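Local atomic coordinates of beta-galactosidase (Trichoderma reesei, PDB entry 3OGV), a protein that probably catalyses the hydrolysis of terminal non-reducing beta-D-galactose residues in beta-D-galactosides, as a member of glycosyl hydrolase family 35. Residues Tyr118-Val123 and Glu789-Gly794; Glu180-Ala185 and Asn215-Gly220. All coordinates share one frame; numbering follows the deposited sequence.

Contact 1: residues Tyr118-Val123 and Glu789-Gly794; sequences YINAEV and ENWTTG. With PTQ (2-phenylethyl 1-thio-beta-D-galactopyranoside), chain E.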
ATOM      1  N   TYR A 118      -4.309  -1.440 -17.421  1.00  6.35           N
ATOM      2  CA  TYR A 118      -4.907  -0.438 -16.556  1.00  6.58           C
ATOM      3  C   TYR A 118      -4.920  -0.972 -15.099  1.00  8.21           C
ATOM      4  O   TYR A 118      -5.376  -2.107 -14.894  1.00  7.83           O
ATOM      5  CB  TYR A 118      -6.389  -0.134 -16.989  1.00  7.21           C
ATOM      6  CG  TYR A 118      -6.944   1.004 -16.220  1.00  5.98           C
ATOM      7  CD1 TYR A 118      -6.438   2.296 -16.461  1.00  6.83           C
ATOM      8  CD2 TYR A 118      -7.893   0.822 -15.230  1.00  6.66           C
ATOM      9  CE1 TYR A 118      -6.863   3.326 -15.712  1.00  6.73           C
ATOM     10  CE2 TYR A 118      -8.317   1.861 -14.409  1.00  7.82           C
ATOM     11  CZ  TYR A 118      -7.805   3.182 -14.695  1.00  6.92           C
ATOM     12  OH  TYR A 118      -8.104   4.243 -13.864  1.00  7.48           O
ATOM     13  N   ILE A 119      -4.419  -0.151 -14.161  1.00  6.74           N
ATOM     14  CA  ILE A 119      -4.380  -0.631 -12.754  1.00  6.32           C
ATOM     15  C   ILE A 119      -5.162   0.286 -11.821  1.00  6.62           C
ATOM     16  O   ILE A 119      -5.495  -0.140 -10.695  1.00  6.69           O
ATOM     17  CB  ILE A 119      -2.951  -0.793 -12.179  1.00  6.25           C
ATOM     18  CG1 ILE A 119      -2.163   0.550 -12.242  1.00  6.78           C
ATOM     19  CG2 ILE A 119      -2.280  -1.894 -12.950  1.00  6.50           C
ATOM     20  CD1 ILE A 119      -0.816   0.560 -11.442  1.00  7.41           C
ATOM     21  N   ASN A 120      -5.548   1.540 -12.223  1.00  6.10           N
ATOM     22  CA  ASN A 120      -6.231   2.492 -11.349  1.00  6.24           C
ATOM     23  C   ASN A 120      -5.224   2.935 -10.229  1.00  6.46           C
ATOM     24  O   ASN A 120      -4.266   3.676 -10.509  1.00  6.78           O
ATOM     25  CB  ASN A 120      -7.599   2.004 -10.826  1.00  6.58           C
ATOM     26  CG  ASN A 120      -8.506   3.110 -10.505  1.00  6.65           C
ATOM     27  OD1 ASN A 120      -8.843   3.953 -11.404  1.00  7.87           O
ATOM     28  ND2 ASN A 120      -8.999   3.257  -9.264  1.00  8.96           N
ATOM     29  N   ALA A 121      -5.367   2.370  -8.972  1.00  6.25           N
ATOM     30  CA  ALA A 121      -4.247   2.354  -7.968  1.00  5.78           C
ATOM     31  C   ALA A 121      -3.931   3.749  -7.429  1.00  5.71           C
ATOM     32  O   ALA A 121      -2.884   3.871  -6.737  1.00  6.40           O
ATOM     33  CB  ALA A 121      -2.992   1.679  -8.541  1.00  7.82           C
ATOM     34  N   GLU A 122      -4.711   4.775  -7.731  1.00  5.46           N
ATOM     35  CA  GLU A 122      -4.394   6.151  -7.355  1.00  6.97           C
ATOM     36  C   GLU A 122      -3.050   6.557  -7.966  1.00  6.28           C
ATOM     37  O   GLU A 122      -2.347   7.423  -7.357  1.00  7.43           O
ATOM     38  CB  GLU A 122      -4.530   6.397  -5.831  1.00  8.68           C
ATOM     39  CG  GLU A 122      -5.967   6.355  -5.369  1.00  8.36           C
ATOM     40  CD  GLU A 122      -6.558   4.963  -5.283  1.00  7.80           C
ATOM     41  OE1 GLU A 122      -6.028   4.119  -4.554  1.00  8.51           O
ATOM     42  OE2 GLU A 122      -7.615   4.710  -5.913  1.00  8.73           O
ATOM     43  N   VAL A 123      -2.658   6.026  -9.103  1.00  6.22           N
ATOM     44  CA  VAL A 123      -1.432   6.419  -9.799  1.00  6.83           C
ATOM     45  C   VAL A 123      -1.842   7.331 -11.005  1.00  6.38           C
ATOM     46  O   VAL A 123      -2.948   7.289 -11.486  1.00  6.43           O
ATOM     47  CB  VAL A 123      -0.515   5.321 -10.254  1.00  7.01           C
ATOM     48  CG1 VAL A 123      -0.094   4.383  -9.040  1.00  8.58           C
ATOM     49  CG2 VAL A 123      -1.105   4.468 -11.399  1.00  9.06           C
ATOM     50  N   GLU A 789      -7.199   9.310 -13.431  1.00  7.80           N
ATOM     51  CA  GLU A 789      -7.547   7.917 -13.711  1.00  7.83           C
ATOM     52  C   GLU A 789      -8.615   7.796 -14.750  1.00  9.05           C
ATOM     53  O   GLU A 789      -9.181   8.790 -15.254  1.00  9.44           O
ATOM     54  CB  GLU A 789      -8.059   7.257 -12.369  1.00  7.99           C
ATOM     55  CG  GLU A 789      -6.923   7.075 -11.331  1.00  9.40           C
ATOM     56  CD  GLU A 789      -7.502   6.583 -10.009  1.00  7.88           C
ATOM     57  OE1 GLU A 789      -8.606   7.034  -9.589  1.00  9.68           O
ATOM     58  OE2 GLU A 789      -6.759   5.753  -9.433  1.00  9.26           O
ATOM     59  N   ASN A 790      -8.949   6.548 -15.085  1.00  8.32           N
ATOM     60  CA  ASN A 790      -9.976   6.178 -16.111  1.00  8.91           C
ATOM     61  C   ASN A 790     -10.842   5.052 -15.569  1.00  9.01           C
ATOM     62  O   ASN A 790     -10.959   4.014 -16.209  1.00  9.67           O
ATOM     63  CB  ASN A 790      -9.282   5.791 -17.426  1.00  8.53           C
ATOM     64  CG  ASN A 790     -10.081   6.119 -18.618  1.00  8.21           C
ATOM     65  OD1 ASN A 790      -9.899   7.174 -19.277  1.00 10.06           O
ATOM     66  ND2 ASN A 790     -10.970   5.216 -19.015  1.00  9.88           N
ATOM     67  N   TRP A 791     -11.461   5.303 -14.425  1.00 10.29           N
ATOM     68  CA  TRP A 791     -12.160   4.159 -13.830  1.00 12.26           C
ATOM     69  C   TRP A 791     -13.528   3.865 -14.317  1.00 14.19           C
ATOM     70  O   TRP A 791     -14.190   2.935 -13.774  1.00 16.92           O
ATOM     71  CB  TRP A 791     -12.142   4.118 -12.337  1.00 16.40           C
ATOM     72  CG  TRP A 791     -12.376   5.406 -11.694  1.00 13.44           C
ATOM     73  CD1 TRP A 791     -11.393   6.213 -11.105  1.00 16.09           C
ATOM     74  CD2 TRP A 791     -13.646   5.996 -11.328  1.00 18.91           C
ATOM     75  NE1 TRP A 791     -11.994   7.297 -10.511  1.00 18.04           N
ATOM     76  CE2 TRP A 791     -13.358   7.208 -10.616  1.00 18.38           C
ATOM     77  CE3 TRP A 791     -15.011   5.682 -11.609  1.00 21.33           C
ATOM     78  CZ2 TRP A 791     -14.357   8.097 -10.160  1.00 21.70           C
ATOM     79  CZ3 TRP A 791     -16.015   6.585 -11.156  1.00 25.50           C
ATOM     80  CH2 TRP A 791     -15.663   7.791 -10.459  1.00 24.40           C
ATOM     81  N   THR A 792     -14.054   4.660 -15.223  1.00 13.42           N
ATOM     82  CA  THR A 792     -15.308   4.269 -15.907  1.00 13.29           C
ATOM     83  C   THR A 792     -14.982   4.097 -17.382  1.00 13.37           C
ATOM     84  O   THR A 792     -14.827   5.082 -18.106  1.00 14.60           O
ATOM     85  CB  THR A 792     -16.356   5.340 -15.748  1.00 15.46           C
ATOM     86  OG1 THR A 792     -16.615   5.557 -14.389  1.00 18.39           O
ATOM     87  CG2 THR A 792     -17.727   4.933 -16.400  1.00 16.93           C
ATOM     88  N   THR A 793     -14.998   2.882 -17.887  1.00 12.00           N
ATOM     89  CA  THR A 793     -14.726   2.606 -19.298  1.00 12.40           C
ATOM     90  C   THR A 793     -15.750   3.345 -20.173  1.00 11.98           C
ATOM     91  O   THR A 793     -16.960   3.352 -19.873  1.00 13.40           O
ATOM     92  CB  THR A 793     -14.848   1.098 -19.540  1.00 13.43           C
ATOM     93  OG1 THR A 793     -13.751   0.440 -18.902  1.00 14.83           O
ATOM     94  CG2 THR A 793     -14.753   0.773 -21.042  1.00 16.49           C
ATOM     95  N   GLY A 794     -15.230   4.000 -21.197  1.00 13.19           N
ATOM     96  CA  GLY A 794     -16.130   4.758 -22.112  1.00 14.77           C
ATOM     97  C   GLY A 794     -16.145   6.230 -21.776  1.00 15.39           C
ATOM     98  O   GLY A 794     -16.536   7.040 -22.633  1.00 17.56           O
TER
HETATM   99  C1  PTQ E1024     -10.107  -0.323  -6.456  1.00  7.38           C
HETATM  100  O1  PTQ E1024     -10.086   0.895  -5.670  1.00  9.24           O
HETATM  101  S1  PTQ E1024     -11.730  -0.317  -7.327  1.00 10.93           S
HETATM  102  C2  PTQ E1024      -9.009  -0.420  -7.460  1.00  7.18           C
HETATM  103  O2  PTQ E1024      -9.000  -1.647  -8.133  1.00  8.05           O
HETATM  104  C3  PTQ E1024      -7.628  -0.109  -6.879  1.00  6.15           C
HETATM  105  O3  PTQ E1024      -6.692   0.036  -7.906  1.00  7.13           O
HETATM  106  C4  PTQ E1024      -7.689   1.105  -5.974  1.00  6.12           C
HETATM  107  O4  PTQ E1024      -7.904   2.246  -6.865  1.00  8.44           O
HETATM  108  C5  PTQ E1024      -8.768   1.060  -4.950  1.00  7.23           C
HETATM  109  O5  PTQ E1024      -7.841   2.533  -3.359  1.00  8.12           O
HETATM  110  C6  PTQ E1024      -9.090   2.244  -4.100  1.00  7.37           C
HETATM  111  C7  PTQ E1024     -12.882  -0.338  -5.931  1.00 11.22           C
HETATM  112  C8  PTQ E1024     -14.304  -0.045  -6.331  1.00 11.39           C
HETATM  113  C9  PTQ E1024     -15.211  -0.022  -5.166  1.00 11.70           C
HETATM  114  C10 PTQ E1024     -15.424   1.167  -4.479  1.00 14.62           C
HETATM  115  C11 PTQ E1024     -16.248   1.134  -3.333  1.00 15.43           C
HETATM  116  C12 PTQ E1024     -16.818  -0.088  -2.911  1.00 15.17           C
HETATM  117  C13 PTQ E1024     -16.544  -1.239  -3.608  1.00 13.15           C
HETATM  118  C14 PTQ E1024     -15.730  -1.225  -4.667  1.00 12.64           C
HETATM  119  O   HOH W   1      -9.221   6.225  -7.226  1.00 14.20           O
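Y118 swings CG away from its backbone N (chi1 -173°) and E789 swings CG away from its own carbonyl carbon, so that phenol and carboxylate both arrive at the N120 amide, the phenol in its carbonyl plane at OD1 and the carboxylate stacked against it, planes 24° apart. Gripped twice, the phenol oxygen accepts the backbone N-H of N790 at 2.7 Å (N to Y118 OH), nearly straight at 163°, and donates to N120 OD1, 2.6 Å from OH, on a lone pair. W791 brings ring atom CD1 to within 3.4 Å of OD1. The amide offers ND2 to O4 of the bound thiogalactoside, 2.8 Å away. The type I' turn from N120 to V123 presents two further N-H groups: A121 N meets the sugar's O3, and E122 N bonds E789 OE2 at 2.8 Å. E122 accepts the ligand's O4 hydroxyl at OE2 and the hydroxyl on C6 (atom O5) at OE1, which is also bonded to Y342. A water donates to E122 OE2 and E789 OE1, probably easing the repulsion between carboxylates whose OE2 atoms lie 3.8 Å apart. The distant loop thus forms a second shell, likely to orient N120 and the turn that meet the galactose.

Contact 2: residues Glu180-Ala185 and Asn215-Gly220; sequences EYSGAA and NDAFPG. With PTQ (2-phenylethyl 1-thio-beta-D-galactopyranoside), chain E.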
ATOM      1  N   GLU A 180     -10.824  -4.174 -12.238  1.00  7.71           N
ATOM      2  CA  GLU A 180     -12.114  -3.712 -11.815  1.00  7.88           C
ATOM      3  C   GLU A 180     -12.950  -3.272 -13.060  1.00  8.29           C
ATOM      4  O   GLU A 180     -13.499  -2.178 -13.163  1.00  9.63           O
ATOM      5  CB  GLU A 180     -11.975  -2.587 -10.766  1.00  9.59           C
ATOM      6  CG  GLU A 180     -13.244  -2.109 -10.182  1.00  9.86           C
ATOM      7  CD  GLU A 180     -13.673  -0.746 -10.657  1.00 13.04           C
ATOM      8  OE1 GLU A 180     -12.840   0.077 -11.104  1.00 13.38           O
ATOM      9  OE2 GLU A 180     -14.925  -0.489 -10.643  1.00 16.12           O
ATOM     10  N   TYR A 181     -13.052  -4.248 -13.972  1.00  8.91           N
ATOM     11  CA  TYR A 181     -13.786  -4.020 -15.236  1.00  9.14           C
ATOM     12  C   TYR A 181     -15.266  -4.292 -14.890  1.00  8.26           C
ATOM     13  O   TYR A 181     -15.693  -5.463 -15.023  1.00 10.75           O
ATOM     14  CB  TYR A 181     -13.134  -4.886 -16.335  1.00  9.74           C
ATOM     15  CG  TYR A 181     -13.868  -4.693 -17.663  1.00  9.99           C
ATOM     16  CD1 TYR A 181     -13.642  -3.513 -18.418  1.00 11.87           C
ATOM     17  CD2 TYR A 181     -14.697  -5.681 -18.208  1.00 10.48           C
ATOM     18  CE1 TYR A 181     -14.270  -3.331 -19.638  1.00 10.52           C
ATOM     19  CE2 TYR A 181     -15.297  -5.511 -19.435  1.00  9.03           C
ATOM     20  CZ  TYR A 181     -15.089  -4.349 -20.118  1.00  8.92           C
ATOM     21  OH  TYR A 181     -15.743  -4.161 -21.346  1.00 11.09           O
ATOM     22  N   SER A 182     -15.983  -3.304 -14.442  1.00  7.68           N
ATOM     23  CA  SER A 182     -17.196  -3.490 -13.704  1.00 10.28           C
ATOM     24  C   SER A 182     -18.426  -2.743 -14.177  1.00 11.42           C
ATOM     25  O   SER A 182     -19.547  -2.998 -13.730  1.00 12.09           O
ATOM     26  CB  SER A 182     -16.998  -3.209 -12.213  1.00 10.07           C
ATOM     27  OG  SER A 182     -15.979  -4.096 -11.728  1.00 11.71           O
ATOM     28  N   GLY A 183     -18.211  -1.767 -15.054  1.00 11.51           N
ATOM     29  CA  GLY A 183     -19.317  -1.017 -15.716  1.00 10.84           C
ATOM     30  C   GLY A 183     -18.725  -0.069 -16.723  1.00 11.93           C
ATOM     31  O   GLY A 183     -17.518  -0.055 -16.968  1.00 12.84           O
ATOM     32  N   ALA A 184     -19.643   0.697 -17.343  1.00 13.09           N
ATOM     33  CA  ALA A 184     -19.267   1.580 -18.449  1.00 11.89           C
ATOM     34  C   ALA A 184     -20.194   2.744 -18.529  1.00 13.94           C
ATOM     35  O   ALA A 184     -21.276   2.725 -17.968  1.00 13.99           O
ATOM     36  CB  ALA A 184     -19.135   0.865 -19.771  1.00 13.57           C
ATOM     37  N   ALA A 185     -19.732   3.768 -19.261  1.00 12.68           N
ATOM     38  CA  ALA A 185     -20.548   4.970 -19.495  1.00 14.62           C
ATOM     39  C   ALA A 185     -21.804   4.564 -20.307  1.00 14.87           C
ATOM     40  O   ALA A 185     -21.807   3.583 -21.038  1.00 14.43           O
ATOM     41  CB  ALA A 185     -19.662   5.890 -20.274  1.00 15.36           C
ATOM     42  N   ASN A 215     -11.373  -8.905 -10.395  1.00  7.20           N
ATOM     43  CA  ASN A 215     -11.586  -8.076  -9.225  1.00  7.71           C
ATOM     44  C   ASN A 215     -12.726  -7.122  -9.445  1.00  8.08           C
ATOM     45  O   ASN A 215     -12.588  -5.912  -9.402  1.00  8.89           O
ATOM     46  CB  ASN A 215     -10.277  -7.387  -8.702  1.00  7.86           C
ATOM     47  CG  ASN A 215      -9.803  -6.279  -9.678  1.00  7.11           C
ATOM     48  OD1 ASN A 215      -9.813  -6.490 -10.901  1.00  7.86           O
ATOM     49  ND2 ASN A 215      -9.293  -5.203  -9.109  1.00  8.08           N
ATOM     50  N   ASP A 216     -13.912  -7.707  -9.705  1.00  8.50           N
ATOM     51  CA  ASP A 216     -15.122  -6.899  -9.948  1.00  8.74           C
ATOM     52  C   ASP A 216     -15.414  -5.969  -8.775  1.00  8.01           C
ATOM     53  O   ASP A 216     -15.252  -6.407  -7.606  1.00  9.53           O
ATOM     54  CB  ASP A 216     -16.264  -7.944 -10.214  1.00  9.27           C
ATOM     55  CG  ASP A 216     -17.393  -7.488 -11.071  1.00 11.31           C
ATOM     56  OD1 ASP A 216     -17.468  -6.318 -11.517  1.00 12.30           O
ATOM     57  OD2 ASP A 216     -18.341  -8.350 -11.266  1.00 10.73           O
ATOM     58  N   ALA A 217     -15.913  -4.754  -8.969  1.00  8.39           N
ATOM     59  CA  ALA A 217     -16.158  -3.845  -7.882  1.00  8.48           C
ATOM     60  C   ALA A 217     -17.151  -4.346  -6.895  1.00 10.12           C
ATOM     61  O   ALA A 217     -17.070  -3.984  -5.707  1.00 12.48           O
ATOM     62  CB  ALA A 217     -16.586  -2.453  -8.408  1.00  9.84           C
ATOM     63  N   PHE A 218     -18.122  -5.116  -7.382  1.00 10.17           N
ATOM     64  CA  PHE A 218     -19.181  -5.661  -6.575  1.00 10.75           C
ATOM     65  C   PHE A 218     -19.535  -6.975  -7.262  1.00 10.70           C
ATOM     66  O   PHE A 218     -19.024  -7.306  -8.316  1.00 11.46           O
ATOM     67  CB  PHE A 218     -20.394  -4.675  -6.522  1.00 12.70           C
ATOM     68  CG  PHE A 218     -21.034  -4.432  -7.866  1.00 15.93           C
ATOM     69  CD1 PHE A 218     -20.437  -3.565  -8.749  1.00 19.73           C
ATOM     70  CD2 PHE A 218     -22.175  -5.143  -8.273  1.00 20.01           C
ATOM     71  CE1 PHE A 218     -20.972  -3.381 -10.123  1.00 21.04           C
ATOM     72  CE2 PHE A 218     -22.729  -4.947  -9.577  1.00 22.53           C
ATOM     73  CZ  PHE A 218     -22.080  -4.104 -10.468  1.00 22.03           C
ATOM     74  N   PRO A 219     -20.444  -7.777  -6.657  1.00 11.90           N
ATOM     75  CA  PRO A 219     -20.731  -9.082  -7.271  1.00 12.53           C
ATOM     76  C   PRO A 219     -21.720  -8.894  -8.459  1.00 14.54           C
ATOM     77  O   PRO A 219     -22.889  -9.134  -8.370  1.00 16.79           O
ATOM     78  CB  PRO A 219     -21.403  -9.866  -6.090  1.00 14.71           C
ATOM     79  CG  PRO A 219     -21.181  -9.015  -4.844  1.00 16.24           C
ATOM     80  CD  PRO A 219     -20.993  -7.650  -5.295  1.00 13.82           C
ATOM     81  N   GLY A 220     -21.190  -8.357  -9.564  1.00 13.23           N
ATOM     82  CA  GLY A 220     -21.919  -8.107 -10.796  1.00 13.89           C
ATOM     83  C   GLY A 220     -21.828  -9.316 -11.712  1.00 12.42           C
ATOM     84  O   GLY A 220     -22.603  -9.329 -12.726  1.00 16.21           O
TER
HETATM   85  C1  PTQ E1024     -10.107  -0.323  -6.456  1.00  7.38           C
HETATM   86  O1  PTQ E1024     -10.086   0.895  -5.670  1.00  9.24           O
HETATM   87  S1  PTQ E1024     -11.730  -0.317  -7.327  1.00 10.93           S
HETATM   88  C2  PTQ E1024      -9.009  -0.420  -7.460  1.00  7.18           C
HETATM   89  O2  PTQ E1024      -9.000  -1.647  -8.133  1.00  8.05           O
HETATM   90  C3  PTQ E1024      -7.628  -0.109  -6.879  1.00  6.15           C
HETATM   91  O3  PTQ E1024      -6.692   0.036  -7.906  1.00  7.13           O
HETATM   92  C4  PTQ E1024      -7.689   1.105  -5.974  1.00  6.12           C
HETATM   93  O4  PTQ E1024      -7.904   2.246  -6.865  1.00  8.44           O
HETATM   94  C5  PTQ E1024      -8.768   1.060  -4.950  1.00  7.23           C
HETATM   95  O5  PTQ E1024      -7.841   2.533  -3.359  1.00  8.12           O
HETATM   96  C6  PTQ E1024      -9.090   2.244  -4.100  1.00  7.37           C
HETATM   97  C7  PTQ E1024     -12.882  -0.338  -5.931  1.00 11.22           C
HETATM   98  C8  PTQ E1024     -14.304  -0.045  -6.331  1.00 11.39           C
HETATM   99  C9  PTQ E1024     -15.211  -0.022  -5.166  1.00 11.70           C
HETATM  100  C10 PTQ E1024     -15.424   1.167  -4.479  1.00 14.62           C
HETATM  101  C11 PTQ E1024     -16.248   1.134  -3.333  1.00 15.43           C
HETATM  102  C12 PTQ E1024     -16.818  -0.088  -2.911  1.00 15.17           C
HETATM  103  C13 PTQ E1024     -16.544  -1.239  -3.608  1.00 13.15           C
HETATM  104  C14 PTQ E1024     -15.730  -1.225  -4.667  1.00 12.64           C
HETATM  105  O   HOH W   2     -12.339  -6.904 -13.154  1.00 14.15           O
HETATM  106  O   HOH W   3     -19.712  -5.834 -12.997  1.00 14.01           O
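E180 lays its CB beside the backbone of N215, 3.6 Å from N215 O, and from there the side chain runs out between protein and ligand. CG, placed opposite the backbone N by chi1 of -175°, meets the thioether S1 of the bound thiogalactoside at 3.7 Å and also touches the methyl of A217. The chain then bends at chi2: CD stays near S1 and A217 CB, OE1 keeps to the ligand side, 4.0 Å from S1, and OE2 ends 3.4 Å from A217 CB. The backbone at the root of E180 is held by a side chain: E180 N donates almost straight to N215 OD1, 2.9 Å away, though from above the carbonyl plane of the amide.

The two loops belong to the TIM barrel of the family 35 domain: 180-185 follows strand 172-177, while 215-220 lies between helix 193-205 and strand 236-239. E180 and its neighbour N179, both galactose-binding, stand where clan GH-A enzymes keep an Asn-Glu pair. The ND2 of N215 reaches N179 OD1 and E278 OE2, so replacing the residue with a leucine would probably leave E180 N without its acceptor and these two ligand-binding side chains without their shared donor.

Farther along, S182 OG donates to D216 OD1 at 2.7 Å, on the anti lone pair, and accepts A217 N at 2.8 Å. The other carboxylate oxygen of D216 is taken by Y235 OH and T222 N. A water joins S182 O to the same OD1, while A217 turns its carbonyl O to C14 of the ligand's phenyl ring, 3.2 Å away.

Contacts 1 and 2 lie with centres about 12 Å apart, on one side of the chain's centre, and both border the same ligand. Three of their four segments come from loops of the family 35 TIM barrel: 118-123 follows strand 110-116, while 180-185 follows its parallel neighbour, strand 172-177. The fourth, 789-794, arrives from far along the chain, between strands 775-782 and 803-811, so contact 2 is nested inside the long loop that contact 1 closes. The two also touch directly, T793 O lying 2.9 Å from A185 N in a probable hydrogen bond. The galactose pocket is therefore a barrel site whose surroundings are completed by a much later part of the chain.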